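Local coordinates for protein esterase (Alcaligenes sp., PDB 1QLW) that probably hydrolyses carboxylic esters, as an esterase built on the alpha/beta hydrolase fold, at residues P64-H69 against A188-L193; F213-A216 against G222-A225; V250-H255 against P260-R265; V229-C234 against K267-F272. All blocks are in the same frame, centred on the assembly; numbering follows the deposited sequence.

Contact 1 (P64-H69 against A188-L193)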
loop_
_atom_site.group_PDB
_atom_site.type_symbol
_atom_site.label_atom_id
_atom_site.label_comp_id
_atom_site.label_asym_id
_atom_site.label_seq_id
_atom_site.Cartn_x
_atom_site.Cartn_y
_atom_site.Cartn_z
ATOM N N PRO A 64 -13.136 -2.912 16.978
ATOM C CA PRO A 64 -12.175 -3.291 15.952
ATOM C C PRO A 64 -10.745 -3.207 16.461
ATOM O O PRO A 64 -10.459 -2.440 17.378
ATOM C CB PRO A 64 -12.361 -2.224 14.868
ATOM C CG PRO A 64 -13.772 -1.761 15.054
ATOM C CD PRO A 64 -13.890 -1.714 16.573
ATOM N N ILE A 65 -9.839 -3.917 15.814
ATOM C CA ILE A 65 -8.416 -3.821 16.066
ATOM C C ILE A 65 -7.784 -3.026 14.924
ATOM O O ILE A 65 -7.990 -3.341 13.754
ATOM C CB ILE A 65 -7.762 -5.202 16.215
ATOM C CG1 ILE A 65 -8.408 -5.999 17.358
ATOM C CG2 ILE A 65 -6.257 -5.060 16.417
ATOM C CD1 ILE A 65 -8.011 -7.456 17.438
ATOM N N THR A 66 -7.035 -1.993 15.296
ATOM C CA THR A 66 -6.261 -1.200 14.343
ATOM C C THR A 66 -4.812 -1.666 14.429
ATOM O O THR A 66 -4.208 -1.606 15.510
ATOM C CB THR A 66 -6.404 0.292 14.662
ATOM O OG1 THR A 66 -7.769 0.698 14.510
ATOM C CG2 THR A 66 -5.550 1.137 13.739
ATOM N N LEU A 67 -4.258 -2.127 13.321
ATOM C CA LEU A 67 -2.910 -2.679 13.230
ATOM C C LEU A 67 -1.959 -1.664 12.622
ATOM O O LEU A 67 -2.221 -1.162 11.527
ATOM C CB LEU A 67 -2.892 -3.974 12.412
ATOM C CG LEU A 67 -3.732 -5.134 12.944
ATOM C CD1 LEU A 67 -3.756 -6.278 11.923
ATOM C CD2 LEU A 67 -3.176 -5.640 14.260
ATOM N N ILE A 68 -0.879 -1.369 13.342
ATOM C CA ILE A 68 0.008 -0.251 13.061
ATOM C C ILE A 68 1.446 -0.738 12.929
ATOM O O ILE A 68 2.090 -1.077 13.940
ATOM C CB ILE A 68 -0.109 0.792 14.193
ATOM C CG1 ILE A 68 -1.566 1.177 14.513
ATOM C CG2 ILE A 68 0.732 2.023 13.882
ATOM C CD1 ILE A 68 -1.739 1.672 15.932
ATOM N N HIS A 69 1.957 -0.823 11.711
ATOM C CA HIS A 69 3.298 -1.314 11.445
ATOM C C HIS A 69 4.376 -0.369 11.981
ATOM O O HIS A 69 4.121 0.791 12.295
ATOM C CB HIS A 69 3.495 -1.537 9.933
ATOM C CG HIS A 69 3.480 -0.237 9.173
ATOM N ND1 HIS A 69 4.601 0.576 9.145
ATOM C CD2 HIS A 69 2.534 0.398 8.455
ATOM C CE1 HIS A 69 4.283 1.670 8.440
ATOM N NE2 HIS A 69 3.035 1.596 8.006
ATOM N N ALA A 188 -1.710 11.716 15.467
ATOM C CA ALA A 188 -2.956 12.455 15.416
ATOM C C ALA A 188 -3.991 11.743 14.552
ATOM O O ALA A 188 -5.185 11.777 14.832
ATOM C CB ALA A 188 -2.724 13.847 14.865
ATOM N N ASN A 189 -3.550 11.114 13.464
ATOM C CA ASN A 189 -4.476 10.385 12.602
ATOM C C ASN A 189 -5.092 9.192 13.313
ATOM O O ASN A 189 -6.265 8.879 13.082
ATOM C CB ASN A 189 -3.775 9.975 11.311
ATOM C CG ASN A 189 -3.518 11.182 10.423
ATOM O OD1 ASN A 189 -4.295 12.127 10.427
ATOM N ND2 ASN A 189 -2.438 11.113 9.666
ATOM N N LEU A 190 -4.337 8.528 14.201
ATOM C CA LEU A 190 -4.918 7.425 14.961
ATOM C C LEU A 190 -6.004 7.941 15.906
ATOM O O LEU A 190 -6.975 7.216 16.140
ATOM C CB LEU A 190 -3.850 6.674 15.743
ATOM C CG LEU A 190 -2.894 5.852 14.863
ATOM C CD1 LEU A 190 -1.701 5.406 15.700
ATOM C CD2 LEU A 190 -3.596 4.660 14.251
ATOM N N SER A 191 -5.865 9.154 16.445
ATOM C CA SER A 191 -6.936 9.701 17.280
ATOM C C SER A 191 -8.179 9.940 16.431
ATOM O O SER A 191 -9.283 9.572 16.823
ATOM C CB SER A 191 -6.496 11.004 17.930
ATOM O OG SER A 191 -7.589 11.636 18.567
ATOM N N LYS A 192 -8.006 10.544 15.246
ATOM C CA LYS A 192 -9.167 10.753 14.379
ATOM C C LYS A 192 -9.831 9.433 14.068
ATOM O O LYS A 192 -11.064 9.345 14.047
ATOM C CB LYS A 192 -8.715 11.461 13.103
ATOM C CG LYS A 192 -8.304 12.905 13.332
ATOM C CD LYS A 192 -7.808 13.569 12.051
ATOM C CE LYS A 192 -7.675 15.072 12.298
ATOM N NZ LYS A 192 -7.220 15.796 11.087
ATOM N N LEU A 193 -9.043 8.392 13.753
ATOM C CA LEU A 193 -9.623 7.091 13.456
ATOM C C LEU A 193 -10.351 6.502 14.652
ATOM O O LEU A 193 -11.471 5.998 14.526
ATOM C CB LEU A 193 -8.531 6.143 12.963
ATOM C CG LEU A 193 -8.978 4.719 12.618
ATOM C CD1 LEU A 193 -10.020 4.691 11.524
ATOM C CD2 LEU A 193 -7.788 3.843 12.254
#

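Contact 2 (F213-A216 against G222-A225)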
loop_
_atom_site.group_PDB
_atom_site.type_symbol
_atom_site.label_atom_id
_atom_site.label_comp_id
_atom_site.label_asym_id
_atom_site.label_seq_id
_atom_site.Cartn_x
_atom_site.Cartn_y
_atom_site.Cartn_z
ATOM N N PHE A 213 0.237 5.307 22.700
ATOM C CA PHE A 213 0.338 6.000 23.974
ATOM C C PHE A 213 0.355 7.507 23.781
ATOM O O PHE A 213 -0.218 8.251 24.571
ATOM C CB PHE A 213 1.593 5.538 24.723
ATOM C CG PHE A 213 1.639 4.054 24.946
ATOM C CD1 PHE A 213 0.842 3.450 25.909
ATOM C CD2 PHE A 213 2.466 3.256 24.188
ATOM C CE1 PHE A 213 0.892 2.080 26.121
ATOM C CE2 PHE A 213 2.540 1.894 24.391
ATOM C CZ PHE A 213 1.745 1.305 25.363
ATOM N N GLN A 214 1.056 7.974 22.729
ATOM C CA GLN A 214 1.028 9.388 22.392
ATOM C C GLN A 214 -0.364 9.794 21.926
ATOM O O GLN A 214 -0.834 10.897 22.237
ATOM C CB GLN A 214 2.085 9.684 21.320
ATOM C CG GLN A 214 3.484 9.488 21.860
ATOM C CD GLN A 214 4.575 9.614 20.833
ATOM O OE1 GLN A 214 4.333 9.451 19.631
ATOM N NE2 GLN A 214 5.800 9.878 21.256
ATOM N N THR A 215 -1.058 8.949 21.179
ATOM C CA THR A 215 -2.422 9.246 20.750
ATOM C C THR A 215 -3.295 9.426 21.987
ATOM O O THR A 215 -4.039 10.413 22.079
ATOM C CB THR A 215 -2.962 8.113 19.872
ATOM O OG1 THR A 215 -2.130 7.978 18.707
ATOM C CG2 THR A 215 -4.388 8.379 19.432
ATOM N N ALA A 216 -3.209 8.486 22.936
ATOM C CA ALA A 216 -4.059 8.539 24.111
ATOM C C ALA A 216 -3.786 9.757 24.975
ATOM O O ALA A 216 -4.719 10.325 25.552
ATOM C CB ALA A 216 -3.923 7.250 24.908
ATOM N N GLY A 222 -12.098 7.139 22.319
ATOM C CA GLY A 222 -12.161 6.031 21.374
ATOM C C GLY A 222 -11.057 5.001 21.500
ATOM O O GLY A 222 -11.023 4.056 20.694
ATOM N N ILE A 223 -10.153 5.148 22.473
ATOM C CA ILE A 223 -9.061 4.194 22.624
ATOM C C ILE A 223 -9.440 3.184 23.688
ATOM O O ILE A 223 -9.435 3.484 24.889
ATOM C CB ILE A 223 -7.733 4.881 22.961
ATOM C CG1 ILE A 223 -7.451 5.925 21.881
ATOM C CG2 ILE A 223 -6.610 3.857 23.085
ATOM C CD1 ILE A 223 -6.207 6.733 22.089
ATOM N N THR A 224 -9.774 1.976 23.284
ATOM C CA THR A 224 -10.318 0.979 24.200
ATOM C C THR A 224 -9.230 0.250 24.955
ATOM O O THR A 224 -9.389 -0.036 26.143
ATOM C CB THR A 224 -11.165 -0.012 23.365
ATOM O OG1 THR A 224 -12.117 0.722 22.587
ATOM C CG2 THR A 224 -11.850 -1.032 24.247
ATOM N N ALA A 225 -8.151 -0.056 24.273
ATOM C CA ALA A 225 -7.040 -0.790 24.833
ATOM C C ALA A 225 -5.846 -0.606 23.898
ATOM O O ALA A 225 -6.035 -0.233 22.737
ATOM C CB ALA A 225 -7.350 -2.278 24.971
#

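Contact 3 (V250-H255 against P260-R265). With SO4 (sulfate ion), chain D.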
loop_
_atom_site.group_PDB
_atom_site.type_symbol
_atom_site.label_atom_id
_atom_site.label_comp_id
_atom_site.label_asym_id
_atom_site.label_seq_id
_atom_site.Cartn_x
_atom_site.Cartn_y
_atom_site.Cartn_z
ATOM N N VAL A 250 2.005 -5.158 26.648
ATOM C CA VAL A 250 3.266 -5.002 25.918
ATOM C C VAL A 250 3.827 -6.409 25.761
ATOM O O VAL A 250 3.916 -7.143 26.743
ATOM C CB VAL A 250 4.237 -4.057 26.638
ATOM C CG1 VAL A 250 5.590 -4.048 25.955
ATOM C CG2 VAL A 250 3.634 -2.657 26.740
ATOM N N VAL A 251 4.218 -6.799 24.547
ATOM C CA VAL A 251 4.647 -8.161 24.267
ATOM C C VAL A 251 6.095 -8.180 23.791
ATOM O O VAL A 251 6.461 -7.436 22.875
ATOM C CB VAL A 251 3.763 -8.812 23.176
ATOM C CG1 VAL A 251 4.128 -10.287 23.025
ATOM C CG2 VAL A 251 2.286 -8.660 23.490
ATOM N N PHE A 252 6.907 -9.046 24.396
ATOM C CA PHE A 252 8.289 -9.246 23.993
ATOM C C PHE A 252 8.566 -10.717 23.704
ATOM O O PHE A 252 8.040 -11.610 24.374
ATOM C CB PHE A 252 9.315 -8.743 25.022
ATOM C CG PHE A 252 9.559 -7.255 24.926
ATOM C CD1 PHE A 252 8.740 -6.321 25.525
ATOM C CD2 PHE A 252 10.676 -6.787 24.242
ATOM C CE1 PHE A 252 8.997 -4.962 25.417
ATOM C CE2 PHE A 252 10.928 -5.433 24.116
ATOM C CZ PHE A 252 10.094 -4.507 24.712
ATOM N N GLY A 253 9.412 -10.940 22.706
ATOM C CA GLY A 253 9.847 -12.244 22.299
ATOM C C GLY A 253 11.091 -12.754 22.990
ATOM O O GLY A 253 11.317 -12.528 24.184
ATOM N N ASP A 254 11.906 -13.477 22.229
ATOM C CA ASP A 254 13.082 -14.150 22.761
ATOM C C ASP A 254 14.383 -13.637 22.212
ATOM O O ASP A 254 14.423 -12.739 21.356
ATOM C CB ASP A 254 12.914 -15.658 22.548
ATOM C CG ASP A 254 13.609 -16.557 23.542
ATOM O OD1 ASP A 254 14.335 -16.092 24.443
ATOM O OD2 ASP A 254 13.402 -17.787 23.406
ATOM N N HIS A 255 15.484 -14.165 22.749
ATOM C CA HIS A 255 16.830 -13.753 22.408
ATOM C C HIS A 255 17.019 -12.260 22.670
ATOM O O HIS A 255 17.837 -11.598 22.035
ATOM C CB HIS A 255 17.259 -14.103 20.988
ATOM C CG HIS A 255 17.379 -15.570 20.748
ATOM N ND1 HIS A 255 18.505 -16.274 21.116
ATOM C CD2 HIS A 255 16.542 -16.455 20.163
ATOM C CE1 HIS A 255 18.336 -17.553 20.781
ATOM N NE2 HIS A 255 17.151 -17.685 20.206
ATOM N N PRO A 260 22.137 -5.506 22.760
ATOM C CA PRO A 260 22.089 -4.220 23.454
ATOM C C PRO A 260 21.003 -3.292 22.945
ATOM O O PRO A 260 20.582 -2.405 23.716
ATOM C CB PRO A 260 23.491 -3.646 23.324
ATOM C CG PRO A 260 24.356 -4.812 23.015
ATOM C CD PRO A 260 23.495 -5.792 22.247
ATOM N N ARG A 261 20.491 -3.451 21.731
ATOM C CA ARG A 261 19.415 -2.628 21.193
ATOM C C ARG A 261 18.139 -2.924 21.988
ATOM O O ARG A 261 17.290 -2.057 22.181
ATOM C CB ARG A 261 19.168 -2.876 19.697
ATOM C CG ARG A 261 18.284 -1.908 18.925
ATOM C CD ARG A 261 18.012 -2.308 17.491
ATOM N NE ARG A 261 17.445 -1.325 16.581
ATOM C CZ ARG A 261 18.094 -0.511 15.757
ATOM N NH1 ARG A 261 19.423 -0.527 15.690
ATOM N NH2 ARG A 261 17.424 0.317 14.952
ATOM N N TRP A 262 17.971 -4.165 22.435
ATOM C CA TRP A 262 16.710 -4.660 22.929
ATOM C C TRP A 262 16.613 -4.860 24.426
ATOM O O TRP A 262 15.569 -4.575 25.009
ATOM C CB TRP A 262 16.311 -5.975 22.229
ATOM C CG TRP A 262 15.866 -5.704 20.825
ATOM C CD1 TRP A 262 16.473 -5.999 19.642
ATOM C CD2 TRP A 262 14.659 -4.996 20.477
ATOM N NE1 TRP A 262 15.721 -5.538 18.591
ATOM C CE2 TRP A 262 14.598 -4.922 19.083
ATOM C CE3 TRP A 262 13.625 -4.438 21.246
ATOM C CZ2 TRP A 262 13.531 -4.288 18.428
ATOM C CZ3 TRP A 262 12.581 -3.813 20.591
ATOM C CH2 TRP A 262 12.544 -3.744 19.202
ATOM N N ALA A 263 17.693 -5.298 25.073
ATOM C CA ALA A 263 17.659 -5.533 26.514
ATOM C C ALA A 263 17.186 -4.343 27.306
ATOM O O ALA A 263 16.343 -4.505 28.213
ATOM C CB ALA A 263 19.008 -6.060 26.987
ATOM N N PRO A 264 17.627 -3.128 27.023
ATOM C CA PRO A 264 17.192 -1.970 27.793
ATOM C C PRO A 264 15.741 -1.595 27.522
ATOM O O PRO A 264 15.114 -0.994 28.382
ATOM C CB PRO A 264 18.120 -0.837 27.400
ATOM C CG PRO A 264 18.937 -1.313 26.275
ATOM C CD PRO A 264 18.774 -2.798 26.144
ATOM N N ARG A 265 15.233 -1.930 26.337
ATOM C CA ARG A 265 13.852 -1.611 25.985
ATOM C C ARG A 265 12.886 -2.473 26.789
ATOM O O ARG A 265 11.861 -1.979 27.278
ATOM C CB ARG A 265 13.630 -1.789 24.490
ATOM C CG ARG A 265 14.369 -0.766 23.656
ATOM C CD ARG A 265 14.186 -1.025 22.178
ATOM N NE ARG A 265 14.640 0.096 21.366
ATOM C CZ ARG A 265 14.648 0.027 20.030
ATOM N NH1 ARG A 265 14.311 -1.070 19.373
ATOM N NH2 ARG A 265 15.001 1.111 19.359
HETATM S S SO4 D . 12.573 1.434 16.478
HETATM O O1 SO4 D . 14.077 1.452 16.657
HETATM O O2 SO4 D . 12.085 0.142 17.101
HETATM O O3 SO4 D . 12.289 1.463 15.011
HETATM O O4 SO4 D . 11.951 2.557 17.225
#

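Contact 4 (V229-C234 against K267-F272)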
loop_
_atom_site.group_PDB
_atom_site.type_symbol
_atom_site.label_atom_id
_atom_site.label_comp_id
_atom_site.label_asym_id
_atom_site.label_seq_id
_atom_site.Cartn_x
_atom_site.Cartn_y
_atom_site.Cartn_z
ATOM N N VAL A 229 3.727 -4.389 20.485
ATOM C CA VAL A 229 4.654 -5.489 20.248
ATOM C C VAL A 229 6.074 -4.951 20.132
ATOM O O VAL A 229 6.355 -4.176 19.196
ATOM C CB VAL A 229 4.253 -6.259 18.982
ATOM C CG1 VAL A 229 5.250 -7.378 18.749
ATOM C CG2 VAL A 229 2.836 -6.786 19.126
ATOM N N GLU A 230 6.923 -5.299 21.089
ATOM C CA GLU A 230 8.318 -4.885 21.093
ATOM C C GLU A 230 8.511 -3.429 20.708
ATOM O O GLU A 230 9.181 -3.104 19.718
ATOM C CB GLU A 230 9.196 -5.796 20.251
ATOM C CG GLU A 230 9.236 -7.203 20.831
ATOM C CD GLU A 230 10.369 -8.058 20.361
ATOM O OE1 GLU A 230 11.139 -7.658 19.454
ATOM O OE2 GLU A 230 10.499 -9.185 20.919
ATOM N N PRO A 231 7.929 -2.527 21.470
ATOM C CA PRO A 231 8.078 -1.109 21.193
ATOM C C PRO A 231 9.515 -0.642 21.288
ATOM O O PRO A 231 10.283 -1.061 22.166
ATOM C CB PRO A 231 7.195 -0.425 22.245
ATOM C CG PRO A 231 7.156 -1.413 23.372
ATOM C CD PRO A 231 7.149 -2.753 22.704
ATOM N N GLY A 232 9.858 0.313 20.414
ATOM C CA GLY A 232 11.158 0.967 20.483
ATOM C C GLY A 232 11.262 1.806 21.745
ATOM O O GLY A 232 12.347 1.907 22.331
ATOM N N GLU A 233 10.143 2.391 22.151
ATOM C CA GLU A 233 10.059 3.130 23.401
ATOM C C GLU A 233 8.688 2.896 24.029
ATOM O O GLU A 233 7.684 2.880 23.332
ATOM C CB GLU A 233 10.228 4.626 23.152
ATOM C CG GLU A 233 11.580 5.113 22.696
ATOM C CD GLU A 233 12.763 4.744 23.560
ATOM O OE1 GLU A 233 12.624 4.618 24.793
ATOM O OE2 GLU A 233 13.888 4.563 23.036
ATOM N N CYS A 234 8.668 2.731 25.348
ATOM C CA CYS A 234 7.421 2.722 26.106
ATOM C C CYS A 234 7.333 4.119 26.728
ATOM O O CYS A 234 8.336 4.839 26.816
ATOM C CB CYS A 234 7.451 1.639 27.193
ATOM S SG CYS A 234 7.018 -0.016 26.693
ATOM N N LYS A 267 13.521 -3.735 29.768
ATOM C CA LYS A 267 13.596 -3.212 31.131
ATOM C C LYS A 267 12.781 -1.941 31.312
ATOM O O LYS A 267 12.045 -1.769 32.291
ATOM C CB LYS A 267 15.067 -2.927 31.427
ATOM C CG LYS A 267 15.507 -2.659 32.833
ATOM C CD LYS A 267 17.042 -2.763 32.831
ATOM C CE LYS A 267 17.589 -2.053 34.053
ATOM N NZ LYS A 267 19.074 -2.093 34.024
ATOM N N ALA A 268 12.907 -1.010 30.366
ATOM C CA ALA A 268 12.163 0.242 30.421
ATOM C C ALA A 268 10.664 -0.008 30.321
ATOM O O ALA A 268 9.892 0.687 30.970
ATOM C CB ALA A 268 12.608 1.180 29.312
ATOM N N CYS A 269 10.252 -0.968 29.500
ATOM C CA CYS A 269 8.820 -1.264 29.408
ATOM C C CYS A 269 8.309 -1.824 30.724
ATOM O O CYS A 269 7.187 -1.490 31.119
ATOM C CB CYS A 269 8.565 -2.172 28.223
ATOM S SG CYS A 269 8.676 -1.277 26.656
ATOM N N HIS A 270 9.091 -2.625 31.441
ATOM C CA HIS A 270 8.665 -3.055 32.776
ATOM C C HIS A 270 8.477 -1.855 33.699
ATOM O O HIS A 270 7.531 -1.838 34.488
ATOM C CB HIS A 270 9.693 -3.978 33.424
ATOM C CG HIS A 270 9.584 -5.397 32.984
ATOM N ND1 HIS A 270 8.495 -6.195 33.259
ATOM C CD2 HIS A 270 10.485 -6.174 32.321
ATOM C CE1 HIS A 270 8.735 -7.414 32.809
ATOM N NE2 HIS A 270 9.927 -7.423 32.221
ATOM N N ALA A 271 9.373 -0.879 33.645
ATOM C CA ALA A 271 9.250 0.276 34.547
ATOM C C ALA A 271 7.913 0.964 34.275
ATOM O O ALA A 271 7.241 1.404 35.200
ATOM C CB ALA A 271 10.424 1.196 34.402
ATOM N N PHE A 272 7.561 1.112 33.002
ATOM C CA PHE A 272 6.285 1.694 32.614
ATOM C C PHE A 272 5.115 0.892 33.139
ATOM O O PHE A 272 4.220 1.456 33.765
ATOM C CB PHE A 272 6.235 1.797 31.074
ATOM C CG PHE A 272 4.860 2.010 30.525
ATOM C CD1 PHE A 272 4.103 3.107 30.870
ATOM C CD2 PHE A 272 4.370 1.029 29.666
ATOM C CE1 PHE A 272 2.819 3.226 30.332
ATOM C CE2 PHE A 272 3.111 1.165 29.120
ATOM C CZ PHE A 272 2.348 2.248 29.482
#

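Contact 1 (P64-H69 against A188-L193)
Ile68 and Leu190 reach toward each other tip to tip between the central sheet and helix 185-197. The helix segment runs nearly antiparallel to strand 65-68, at 165°, with the axes 11.3 Å apart. Leu190 has the largest share of the contact. Its CB lies beside Thr215 of helix 211-218, and with CG anti to its own carbonyl carbon (chi1 -70°) the branch points at the strand. At the end of the side chain the two methyls divide the work: CD1 meets the Ile68 CD1 methyl at 3.7 Å, while CD2 settles along the last bond of the same isoleucine, 3.9 Å from Ile68 CD1 and 4.0 Å from Ile68 CG1. The CD2 methyl also passes the methyl of Thr66, with 4.1 Å between Leu190 CD2 and Thr66 CG2. One helical turn on, Leu193 comes end-on to Thr66, its CD2 lying 3.8 Å from Thr66 CG2. The threonine thus offers its methyl to both leucines, and its OG1, although beside Leu193 CD2, is satisfied by a hydrogen bond with Thr200 OG1 on the neighbouring strand. All four residues are buried, and no hydrogen bond joins strand to helix here. Cohesion at this helix-on-sheet layer of the alpha/beta hydrolase fold therefore rests on methyl-to-methyl packing, with the one polar group at the interface paired within the sheet.

Contact 2 (F213-A216 against G222-A225)
Two torsions aim Ile223 at Ala216 and Thr215: CG1 stands anti to the carbonyl carbon (chi1 -55°) and the chain is then fully extended (chi2 178°), which carries CD1 out from the strand as far as the helix backbone. That single methyl makes the contact. It presses on the main chain of Ala216, with Ile223 CD1 3.5 Å from Ala216 CA and 3.6 Å from Ala216 N, and it is flanked by two methyls, Ala216 CB at 3.7 Å and Thr215 CG2 at 3.6 Å from the same CD1. The pieces belong to a beta-alpha-beta crossover of the central sheet, in which helix 211-218 connects the adjacent parallel strands 200-205 and 223-229; Ile223 is the first residue of the second strand and packs back onto the last turn of the helix that precedes it. Thr215 crosses the isoleucine obliquely and is split by polarity. Its methyl lies against Ile223, whereas its OG1, turned beside the backbone N, is hydrogen-bonded to Tyr211 O in the preceding helical turn and to Val187 O on helix 185-197. Leu243, from a later loop, also lies against Ala216.

Contact 3 (V250-H255 against P260-R265)
Phe252 ends strand 248-252, and the chain then loops back so that Trp262 and Arg265, at the start of helix 263-278, come up beside its ring; a weak bond from Arg265 N to Trp262 O closes the first turn. The phenylalanine meets the indole with an edge, Phe252 CE2 lying 4.1 Å from Trp262 CE3, and its CZ comes to 4.0 Å from Arg265 O. Arg265 sets one end of its guanidinium on the indole: NH1 lies 3.2 Å above the plane of the Trp262 ring, offset toward the rim, while Trp262 CE3 sits in the plane of the guanidinium at its edge, so the arginine stands on the indole rather than lying flat. With the chain extended from CG to NE, NH2 reaches the sulfate and donates to O1 at 2.9 Å and 148°. A leucine in place of Arg265 would probably leave the sulfate without this charged donor and uncover part of the indole face. Trp262 NE1 is hydrogen-bonded to Ile144 O, and Arg261, whose NH1 is hydrogen-bonded to Lys38 O of the second subunit, comes near sulfate O1 without bonding it. The sulfate, probably from the crystallisation liquor, is also held by Ser206 OG, the middle serine of a Ser-His-Ser-Gln-Ser sequence at the end of strand 200-205, a position consistent with the nucleophile elbow of an alpha/beta hydrolase, with serines where the Gly-X-Ser-X-Gly pattern has glycines.

Contact 4 (V229-C234 against K267-F272)
Cys234 and Cys269 face each other as a disulfide, SG to SG at 2.1 Å, the two CB arms turned nearly at right angles about the sulfur-sulfur bond (chi3 99°). It ties the loop that follows strand 223-229 to helix 263-278. In both half-cystines SG stands anti to the carbonyl carbon, beside the backbone N, and the CA atoms of Cys234 and Cys269 are brought to 5.4 Å. Pro231 presents the tip of its ring to the helix-side sulfur, with Pro231 CG 3.6 Å from Cys269 SG. Phe272, one turn along the helix from Cys269, has its CG anti to the backbone N (chi1 164°), which brings the ring up beside the loop-side arm: Phe272 CD2 lies 4.0 Å from Cys234 CB. The sulfur of Cys234 sits obliquely to that ring, 5.2 Å from the Phe272 centroid and 58° off its normal, a loose sulfur-aromatic contact. Beyond it, Phe213 of helix 211-218 meets Phe272 edge-to-face. Phe252 covers Cys269 and Pro231 from the strand side. Glu230 is held elsewhere, its OE1 hydrogen-bonded to His298 ND1 and in a salt bridge with Arg146. No hydrogen bond crosses between the two segments; the union is one covalent link in a buried apolar setting of proline, sulfur and aromatic carbon, and the hold of the loop on the helix should depend largely on the bridge staying oxidised.

How the contacts relate
The four contacts fall into two touching pairs. Contacts 1 and 2, centres 9 Å apart, share the layer where Thr215 packs on Leu190. Contacts 3 and 4, centres 8 Å apart, share helix 263-278, contact 3 being nested in the chain loop that the disulfide of contact 4 closes. Phe213 CE1 and Phe272 CZ, 3.7 Å apart, join contact 2 to contact 4. Glu230 links the second pair: its OE2 lies 2.7 Å from Gly253 N, a probable hydrogen bond, while its OE1 bonds His298. With Ser206 beside the sulfate of contact 3, these residues are consistent with a Ser-His-Glu catalytic triad; contact 1 lies farther off, its centre 24 Å from that of contact 3.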